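Local coordinates for NIF3-related protein (Bacillus cereus, PDB 2GX8), which is of unknown function but binds a pair of zinc ions in a dimetal site of the NIF3 family and carries an additional, possibly regulatory domain, at residues His66-Thr74 with Asn358-Gln368; Asp131-Ala142 with Glu265-Gly273. All blocks are in the same frame, centred on the assembly; numbering follows the deposited sequence.

Contact 1 (His66-Thr74 with Asn358-Gln368). With ZN (zinc ion), chain M; ZN (zinc ion), chain L.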
loop_
_atom_site.group_PDB
_atom_site.type_symbol
_atom_site.label_atom_id
_atom_site.label_comp_id
_atom_site.label_asym_id
_atom_site.label_seq_id
_atom_site.Cartn_x
_atom_site.Cartn_y
_atom_site.Cartn_z
ATOM N N HIS C 66 -41.087 20.676 9.002
ATOM C CA HIS C 66 -41.292 19.789 7.854
ATOM C C HIS C 66 -39.999 19.135 7.450
ATOM O O HIS C 66 -38.962 19.783 7.448
ATOM C CB HIS C 66 -41.757 20.563 6.625
ATOM C CG HIS C 66 -43.125 21.150 6.737
ATOM N ND1 HIS C 66 -43.367 22.365 7.347
ATOM C CD2 HIS C 66 -44.318 20.719 6.268
ATOM C CE1 HIS C 66 -44.656 22.636 7.280
ATOM N NE2 HIS C 66 -45.254 21.655 6.626
ATOM N N VAL C 67 -40.077 17.859 7.080
ATOM C CA VAL C 67 -38.905 17.068 6.638
ATOM C C VAL C 67 -39.217 16.390 5.296
ATOM O O VAL C 67 -40.365 15.999 5.060
ATOM C CB VAL C 67 -38.555 15.970 7.683
ATOM C CG1 VAL C 67 -37.217 15.350 7.426
ATOM C CG2 VAL C 67 -38.571 16.575 9.121
ATOM N N LEU C 68 -38.200 16.235 4.429
ATOM C CA LEU C 68 -38.387 15.577 3.137
ATOM C C LEU C 68 -37.563 14.284 3.020
ATOM O O LEU C 68 -36.343 14.280 3.291
ATOM C CB LEU C 68 -37.994 16.522 1.987
ATOM C CG LEU C 68 -38.266 16.101 0.537
ATOM C CD1 LEU C 68 -39.765 16.019 0.265
ATOM C CD2 LEU C 68 -37.615 17.077 -0.447
ATOM N N ILE C 69 -38.216 13.196 2.618
ATOM C CA ILE C 69 -37.496 11.969 2.393
ATOM C C ILE C 69 -37.188 11.908 0.891
ATOM O O ILE C 69 -38.099 12.017 0.054
ATOM C CB ILE C 69 -38.288 10.725 2.808
ATOM C CG1 ILE C 69 -38.951 10.924 4.182
ATOM C CG2 ILE C 69 -37.372 9.535 2.868
ATOM C CD1 ILE C 69 -37.941 11.187 5.282
ATOM N N ALA C 70 -35.909 11.727 0.560
ATOM C CA ALA C 70 -35.474 11.647 -0.838
ATOM C C ALA C 70 -34.601 10.440 -1.086
ATOM O O ALA C 70 -34.060 9.867 -0.143
ATOM C CB ALA C 70 -34.697 12.922 -1.231
ATOM N N LEU C 71 -34.467 10.068 -2.360
ATOM C CA LEU C 71 -33.535 9.028 -2.756
ATOM C C LEU C 71 -32.242 9.762 -3.200
ATOM O O LEU C 71 -31.171 9.592 -2.602
ATOM C CB LEU C 71 -34.136 8.128 -3.845
ATOM C CG LEU C 71 -33.190 7.126 -4.531
ATOM C CD1 LEU C 71 -32.693 6.113 -3.543
ATOM C CD2 LEU C 71 -33.841 6.414 -5.704
ATOM N N ASP C 72 -32.364 10.621 -4.210
ATOM C CA ASP C 72 -31.264 11.418 -4.732
ATOM C C ASP C 72 -31.528 12.878 -4.413
ATOM O O ASP C 72 -32.669 13.337 -4.589
ATOM C CB ASP C 72 -31.239 11.257 -6.245
ATOM C CG ASP C 72 -31.073 9.819 -6.652
ATOM O OD1 ASP C 72 -30.098 9.230 -6.147
ATOM O OD2 ASP C 72 -31.885 9.274 -7.463
ATOM N N VAL C 73 -30.510 13.601 -3.925
ATOM C CA VAL C 73 -30.699 15.018 -3.696
ATOM C C VAL C 73 -30.267 15.778 -4.928
ATOM O O VAL C 73 -29.122 16.177 -5.047
ATOM C CB VAL C 73 -29.936 15.557 -2.476
ATOM C CG1 VAL C 73 -30.240 17.033 -2.288
ATOM C CG2 VAL C 73 -30.287 14.772 -1.224
ATOM N N THR C 74 -31.178 15.945 -5.872
ATOM C CA THR C 74 -30.901 16.700 -7.101
ATOM C C THR C 74 -31.356 18.117 -6.806
ATOM O O THR C 74 -31.938 18.363 -5.751
ATOM C CB THR C 74 -31.746 16.171 -8.248
ATOM O OG1 THR C 74 -33.129 16.334 -7.910
ATOM C CG2 THR C 74 -31.484 14.692 -8.447
ATOM N N ASN C 358 -32.966 2.875 -9.689
ATOM C CA ASN C 358 -33.993 3.777 -9.219
ATOM C C ASN C 358 -35.202 3.117 -8.582
ATOM O O ASN C 358 -36.027 3.826 -8.045
ATOM C CB ASN C 358 -34.435 4.706 -10.344
ATOM C CG ASN C 358 -35.318 5.837 -9.866
ATOM O OD1 ASN C 358 -34.841 6.811 -9.273
ATOM N ND2 ASN C 358 -36.610 5.734 -10.154
ATOM N N VAL C 359 -35.317 1.788 -8.617
ATOM C CA VAL C 359 -36.454 1.141 -7.966
ATOM C C VAL C 359 -36.370 1.258 -6.437
ATOM O O VAL C 359 -37.314 0.927 -5.735
ATOM C CB VAL C 359 -36.674 -0.341 -8.414
ATOM C CG1 VAL C 359 -36.792 -0.415 -9.920
ATOM C CG2 VAL C 359 -35.566 -1.251 -7.925
ATOM N N GLU C 360 -35.225 1.707 -5.929
ATOM C CA GLU C 360 -35.046 1.970 -4.500
ATOM C C GLU C 360 -35.865 3.158 -4.035
ATOM O O GLU C 360 -35.894 3.477 -2.868
ATOM C CB GLU C 360 -33.608 2.311 -4.195
ATOM C CG GLU C 360 -32.722 1.141 -4.244
ATOM C CD GLU C 360 -31.338 1.516 -3.758
ATOM O OE1 GLU C 360 -30.847 2.608 -4.123
ATOM O OE2 GLU C 360 -30.754 0.726 -2.991
ATOM N N LYS C 361 -36.501 3.832 -4.976
ATOM C CA LYS C 361 -37.357 4.958 -4.694
ATOM C C LYS C 361 -38.491 4.570 -3.722
ATOM O O LYS C 361 -39.120 5.443 -3.132
ATOM C CB LYS C 361 -37.923 5.463 -6.023
ATOM C CG LYS C 361 -38.859 4.457 -6.687
ATOM C CD LYS C 361 -39.452 5.025 -7.937
ATOM C CE LYS C 361 -40.473 4.082 -8.578
ATOM N NZ LYS C 361 -39.884 3.089 -9.474
ATOM N N VAL C 362 -38.743 3.262 -3.547
ATOM C CA VAL C 362 -39.831 2.765 -2.653
ATOM C C VAL C 362 -39.553 3.148 -1.223
ATOM O O VAL C 362 -40.408 3.150 -0.364
ATOM C CB VAL C 362 -39.944 1.245 -2.691
ATOM C CG1 VAL C 362 -40.544 0.809 -3.993
ATOM C CG2 VAL C 362 -38.564 0.599 -2.449
ATOM N N MET C 363 -38.302 3.473 -1.000
ATOM C CA MET C 363 -37.807 3.842 0.290
ATOM C C MET C 363 -38.319 5.204 0.767
ATOM O O MET C 363 -38.359 5.459 1.956
ATOM C CB MET C 363 -36.279 3.681 0.232
ATOM C CG MET C 363 -35.458 4.617 0.983
ATOM S SD MET C 363 -35.266 6.184 0.116
ATOM C CE MET C 363 -34.994 7.112 1.651
ATOM N N LYS C 364 -38.754 6.063 -0.154
ATOM C CA LYS C 364 -39.238 7.389 0.253
ATOM C C LYS C 364 -40.560 7.306 0.977
ATOM O O LYS C 364 -40.692 7.863 2.053
ATOM C CB LYS C 364 -39.444 8.320 -0.923
ATOM C CG LYS C 364 -38.341 8.425 -1.920
ATOM C CD LYS C 364 -38.879 9.383 -2.939
ATOM C CE LYS C 364 -38.553 8.963 -4.300
ATOM N NZ LYS C 364 -39.286 9.816 -5.248
ATOM N N GLN C 365 -41.541 6.650 0.362
ATOM C CA GLN C 365 -42.871 6.506 0.959
ATOM C C GLN C 365 -42.775 5.596 2.175
ATOM O O GLN C 365 -43.526 5.763 3.131
ATOM C CB GLN C 365 -43.859 5.892 -0.038
ATOM C CG GLN C 365 -44.143 6.695 -1.320
ATOM C CD GLN C 365 -45.401 7.536 -1.255
ATOM O OE1 GLN C 365 -45.476 8.609 -1.867
ATOM N NE2 GLN C 365 -46.406 7.043 -0.534
ATOM N N GLY C 366 -41.844 4.640 2.126
ATOM C CA GLY C 366 -41.623 3.695 3.223
ATOM C C GLY C 366 -41.088 4.345 4.481
ATOM O O GLY C 366 -41.650 4.173 5.574
ATOM N N VAL C 367 -39.996 5.093 4.324
ATOM C CA VAL C 367 -39.389 5.838 5.426
ATOM C C VAL C 367 -40.325 6.943 5.901
ATOM O O VAL C 367 -40.374 7.226 7.089
ATOM C CB VAL C 367 -38.008 6.409 5.044
ATOM C CG1 VAL C 367 -37.520 7.437 6.068
ATOM C CG2 VAL C 367 -37.001 5.276 4.903
ATOM N N GLN C 368 -41.068 7.551 4.973
ATOM C CA GLN C 368 -42.062 8.580 5.322
ATOM C C GLN C 368 -43.110 8.033 6.286
ATOM O O GLN C 368 -43.464 8.718 7.246
ATOM C CB GLN C 368 -42.762 9.141 4.083
ATOM C CG GLN C 368 -43.892 10.128 4.385
ATOM C CD GLN C 368 -44.859 10.332 3.202
ATOM O OE1 GLN C 368 -45.208 11.472 2.863
ATOM N NE2 GLN C 368 -45.288 9.224 2.566
HETATM ZN ZN ZN M . -29.483 1.455 -1.406
HETATM ZN ZN ZN L . -28.372 2.985 -4.143
#
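I69 and L71 on the strand side meet M363, V367 and the turn at N358-K361 on the helix side, and the two residues reach different parts of the helical segment. The closest packing is around I69. Its chi1 of -45° sets CG1 beside the backbone N and leaves CG2 anti to it, slotted between the methyl of M363 and one branch of V367: I69 CG2 lies 3.6 Å from M363 CE and 3.8 Å from V367 CG1. CG1 touches the backbone of Q368, and CD1 turns back to V367. M363, bent at chi2, swings CE against the strand backbone, 3.4 Å from A70 O. L71 forks over the 3-10 turn N358-K361, with CD2 3.7 Å from N358 OD1 and CD1 4.0 Å from E360 CB; its side chain crosses that of E360 at nearly a right angle.

Strand 66-70 sits inside the five-stranded mixed sheet, between strands 88-91 and 383-386, and helix 362-377 covers one face; its part 362-368 runs roughly antiparallel to strand 66-70, at 145°. The looser flank belongs to K364 and Q368, both partly exposed. The methylenes of K364 lie along the backbone, CG 4.1 Å from I69 O, while its ammonium bonds to S387 O.

At the other end the contact becomes polar. D72 bonds H93 and T391, and the hydroxyl of Y339 of the second subunit hydrogen-bonds with both N358 OD1 and D72 OD2. H93, itself a zinc ligand, is thus held by D72 from the second shell. E360 bridges the metals through separate oxygens, OE2 2.2 Å from the zinc of chain M and OE1 2.5 Å from that of chain L. With its stem packed on L71, the position of this bridging carboxylate depends on both apolar packing and metal bonds.

Contact 2 (Asp131-Ala142 with Glu265-Gly273). With ZN (zinc ion), chain M.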
loop_
_atom_site.group_PDB
_atom_site.type_symbol
_atom_site.label_atom_id
_atom_site.label_comp_id
_atom_site.label_asym_id
_atom_site.label_seq_id
_atom_site.Cartn_x
_atom_site.Cartn_y
_atom_site.Cartn_z
ATOM N N ASP C 131 -30.423 -0.009 3.655
ATOM C CA ASP C 131 -30.367 -1.193 2.809
ATOM C C ASP C 131 -30.401 -2.454 3.663
ATOM O O ASP C 131 -31.062 -3.440 3.323
ATOM C CB ASP C 131 -29.051 -1.191 2.027
ATOM C CG ASP C 131 -29.023 -0.160 0.930
ATOM O OD1 ASP C 131 -29.726 -0.381 -0.078
ATOM O OD2 ASP C 131 -28.262 0.835 1.031
ATOM N N VAL C 132 -29.666 -2.381 4.775
ATOM C CA VAL C 132 -29.467 -3.473 5.739
ATOM C C VAL C 132 -30.609 -3.669 6.738
ATOM O O VAL C 132 -30.979 -4.793 7.046
ATOM C CB VAL C 132 -28.156 -3.210 6.556
ATOM C CG1 VAL C 132 -27.912 -4.307 7.588
ATOM C CG2 VAL C 132 -26.947 -3.066 5.637
ATOM N N ALA C 133 -31.166 -2.573 7.241
ATOM C CA ALA C 133 -32.192 -2.642 8.290
ATOM C C ALA C 133 -33.533 -3.259 7.906
ATOM O O ALA C 133 -33.986 -3.094 6.770
ATOM C CB ALA C 133 -32.421 -1.261 8.891
ATOM N N LYS C 134 -34.153 -3.956 8.871
ATOM C CA LYS C 134 -35.492 -4.525 8.718
ATOM C C LYS C 134 -36.465 -3.377 8.434
ATOM O O LYS C 134 -36.393 -2.314 9.077
ATOM C CB LYS C 134 -35.915 -5.255 10.001
ATOM C CG LYS C 134 -37.348 -5.796 9.983
ATOM C CD LYS C 134 -37.835 -6.182 11.384
ATOM C CE LYS C 134 -39.322 -6.598 11.376
ATOM N NZ LYS C 134 -39.853 -7.055 12.725
ATOM N N GLY C 135 -37.351 -3.579 7.456
ATOM C CA GLY C 135 -38.309 -2.551 7.036
ATOM C C GLY C 135 -37.697 -1.603 6.003
ATOM O O GLY C 135 -38.359 -0.686 5.514
ATOM N N GLY C 136 -36.428 -1.822 5.670
ATOM C CA GLY C 136 -35.723 -0.981 4.717
ATOM C C GLY C 136 -35.977 -1.299 3.247
ATOM O O GLY C 136 -36.898 -2.051 2.905
ATOM N N VAL C 137 -35.127 -0.725 2.392
ATOM C CA VAL C 137 -35.209 -0.835 0.939
ATOM C C VAL C 137 -35.556 -2.231 0.427
ATOM O O VAL C 137 -36.485 -2.394 -0.369
ATOM C CB VAL C 137 -33.883 -0.352 0.262
ATOM C CG1 VAL C 137 -33.896 -0.631 -1.227
ATOM C CG2 VAL C 137 -33.671 1.110 0.494
ATOM N N ASN C 138 -34.818 -3.220 0.917
ATOM C CA ASN C 138 -34.950 -4.590 0.446
ATOM C C ASN C 138 -36.197 -5.322 0.928
ATOM O O ASN C 138 -36.681 -6.200 0.227
ATOM C CB ASN C 138 -33.647 -5.351 0.681
ATOM C CG ASN C 138 -32.516 -4.822 -0.189
ATOM O OD1 ASN C 138 -32.639 -4.748 -1.417
ATOM N ND2 ASN C 138 -31.412 -4.437 0.440
ATOM N N ASP C 139 -36.711 -4.961 2.105
ATOM C CA ASP C 139 -37.977 -5.508 2.605
ATOM C C ASP C 139 -39.099 -4.901 1.816
ATOM O O ASP C 139 -40.011 -5.615 1.360
ATOM C CB ASP C 139 -38.172 -5.201 4.074
ATOM C CG ASP C 139 -37.367 -6.123 4.959
ATOM O OD1 ASP C 139 -37.305 -7.328 4.619
ATOM O OD2 ASP C 139 -36.816 -5.660 5.993
ATOM N N LEU C 140 -39.013 -3.579 1.646
ATOM C CA LEU C 140 -39.968 -2.809 0.839
ATOM C C LEU C 140 -40.063 -3.343 -0.587
ATOM O O LEU C 140 -41.145 -3.376 -1.159
ATOM C CB LEU C 140 -39.603 -1.316 0.829
ATOM C CG LEU C 140 -39.793 -0.591 2.166
ATOM C CD1 LEU C 140 -39.006 0.711 2.241
ATOM C CD2 LEU C 140 -41.284 -0.361 2.451
ATOM N N LEU C 141 -38.941 -3.772 -1.155
ATOM C CA LEU C 141 -38.950 -4.334 -2.508
ATOM C C LEU C 141 -39.471 -5.769 -2.525
ATOM O O LEU C 141 -40.116 -6.172 -3.485
ATOM C CB LEU C 141 -37.554 -4.282 -3.144
ATOM C CG LEU C 141 -36.957 -2.936 -3.530
ATOM C CD1 LEU C 141 -35.454 -3.125 -3.751
ATOM C CD2 LEU C 141 -37.631 -2.296 -4.741
ATOM N N ALA C 142 -39.169 -6.554 -1.490
ATOM C CA ALA C 142 -39.717 -7.918 -1.388
ATOM C C ALA C 142 -41.230 -7.884 -1.272
ATOM O O ALA C 142 -41.893 -8.640 -1.960
ATOM C CB ALA C 142 -39.122 -8.669 -0.222
ATOM N N GLU C 265 -29.895 -11.492 15.423
ATOM C CA GLU C 265 -30.453 -11.837 14.129
ATOM C C GLU C 265 -29.493 -11.299 13.060
ATOM O O GLU C 265 -28.981 -10.178 13.186
ATOM C CB GLU C 265 -31.913 -11.358 13.949
ATOM C CG GLU C 265 -32.165 -9.842 13.731
ATOM C CD GLU C 265 -33.667 -9.499 13.521
ATOM O OE1 GLU C 265 -34.522 -10.168 14.146
ATOM O OE2 GLU C 265 -34.001 -8.555 12.750
ATOM N N THR C 266 -29.177 -12.139 12.074
ATOM C CA THR C 266 -28.330 -11.728 10.961
ATOM C C THR C 266 -29.068 -10.665 10.167
ATOM O O THR C 266 -30.271 -10.793 9.905
ATOM C CB THR C 266 -28.082 -12.865 9.957
ATOM O OG1 THR C 266 -27.706 -14.055 10.645
ATOM C CG2 THR C 266 -26.970 -12.489 9.005
ATOM N N LEU C 267 -28.330 -9.614 9.820
ATOM C CA LEU C 267 -28.798 -8.517 8.984
ATOM C C LEU C 267 -27.825 -8.418 7.799
ATOM O O LEU C 267 -26.658 -8.828 7.902
ATOM C CB LEU C 267 -28.858 -7.197 9.769
ATOM C CG LEU C 267 -29.911 -7.047 10.891
ATOM C CD1 LEU C 267 -29.569 -5.925 11.830
ATOM C CD2 LEU C 267 -31.325 -6.873 10.354
ATOM N N GLY C 268 -28.315 -7.905 6.673
ATOM C CA GLY C 268 -27.501 -7.788 5.483
ATOM C C GLY C 268 -28.174 -7.176 4.277
ATOM O O GLY C 268 -29.216 -6.559 4.366
ATOM N N LEU C 269 -27.563 -7.363 3.126
ATOM C CA LEU C 269 -28.070 -6.772 1.912
ATOM C C LEU C 269 -29.000 -7.701 1.166
ATOM O O LEU C 269 -28.707 -8.873 1.046
ATOM C CB LEU C 269 -26.903 -6.412 1.000
ATOM C CG LEU C 269 -26.002 -5.294 1.500
ATOM C CD1 LEU C 269 -24.800 -5.233 0.594
ATOM C CD2 LEU C 269 -26.774 -3.964 1.541
ATOM N N GLY C 270 -30.103 -7.162 0.658
ATOM C CA GLY C 270 -31.076 -7.926 -0.131
ATOM C C GLY C 270 -31.850 -9.002 0.585
ATOM O O GLY C 270 -31.448 -9.445 1.668
ATOM N N LYS C 271 -32.957 -9.432 -0.040
ATOM C CA LYS C 271 -33.842 -10.506 0.471
ATOM C C LYS C 271 -33.985 -11.653 -0.532
ATOM O O LYS C 271 -33.874 -11.459 -1.732
ATOM C CB LYS C 271 -35.252 -9.967 0.797
ATOM C CG LYS C 271 -35.286 -8.962 1.957
ATOM C CD LYS C 271 -34.983 -9.654 3.264
ATOM C CE LYS C 271 -34.796 -8.657 4.400
ATOM N NZ LYS C 271 -34.705 -9.318 5.744
ATOM N N ILE C 272 -34.187 -12.867 -0.045
ATOM C CA ILE C 272 -34.439 -13.972 -0.939
ATOM C C ILE C 272 -35.666 -14.660 -0.388
ATOM O O ILE C 272 -35.730 -14.913 0.807
ATOM C CB ILE C 272 -33.202 -14.907 -1.174
ATOM C CG1 ILE C 272 -33.503 -15.908 -2.315
ATOM C CG2 ILE C 272 -32.712 -15.583 0.112
ATOM C CD1 ILE C 272 -32.317 -16.752 -2.743
ATOM N N GLY C 273 -36.655 -14.894 -1.255
ATOM C CA GLY C 273 -37.924 -15.474 -0.881
ATOM C C GLY C 273 -38.570 -16.199 -2.053
ATOM O O GLY C 273 -37.918 -16.448 -3.073
HETATM ZN ZN ZN M . -29.483 1.455 -1.406
HETATM O O HOH W 1 -31.251 -7.225 6.817
#
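Apolar contacts join V132 to L267 and L269 on both sides of G268, next to the corner in the chain at L269. V132 CG1, set anti to its own nitrogen (chi1 179°), lies 3.7 Å from L267 CB, the two side chains crossing at about a right angle. The other branch, CG2, turns to L269, whose CD2 also touches D131 CB at 3.6 Å. On the next helix, the methylenes of K271 lie over the backbone of N138, with K271 CG 3.5 Å from N138 O, and K271 CB faces the methyl of A142.

Backbone polar groups meet beside this apolar patch. The CA-H of V132 points almost straight at G268 O (3.4 Å, 166° at the hydrogen), and a water accepts from G268 N and lies close to V132 O, joining the two backbones. Where the chain bends, strand 262-268 passes into strand 270-280, both paired with the long strand 150-168; helix 137-145 lies over the start of the second strand, its part 137-142 crossing 270-273 at -33°. A type II turn, A133 to G136, links this helix to helix 128-132.

N138 lays its amide over G270 and spends ND2 on D131 O (3.1 Å), the donor tilted from the carbonyl plane; its OD1 accepts from G314 N. D139 OD2 receives G135 N on the anti side, tying the turn to the helix. A loose salt bridge joins D139 to K271 NZ, although the exact place of D139 OD1 is uncertain. D131 binds the zinc of chain M, OD1 at 2.3 Å, alongside H92 and E360.

The centres of the two contacts lie about 16 Å apart, and both segments of contact 2 fall between the two segments of contact 1 in the sequence. They share the zinc of chain M: E360 and D131 bring like charges within 3.3 Å of each other (E360 OE2 to D131 OD1), an approach the cation probably makes tolerable. Beside the metal they also pack directly, V137 of helix 137-145 against M363 of helix 362-377 and against E360. Contact 1 belongs to the five-stranded sheet, contact 2 to the mixed sheet built on strand 150-168, so the dimetal site lies where parts of the chain packed on two separate sheets converge.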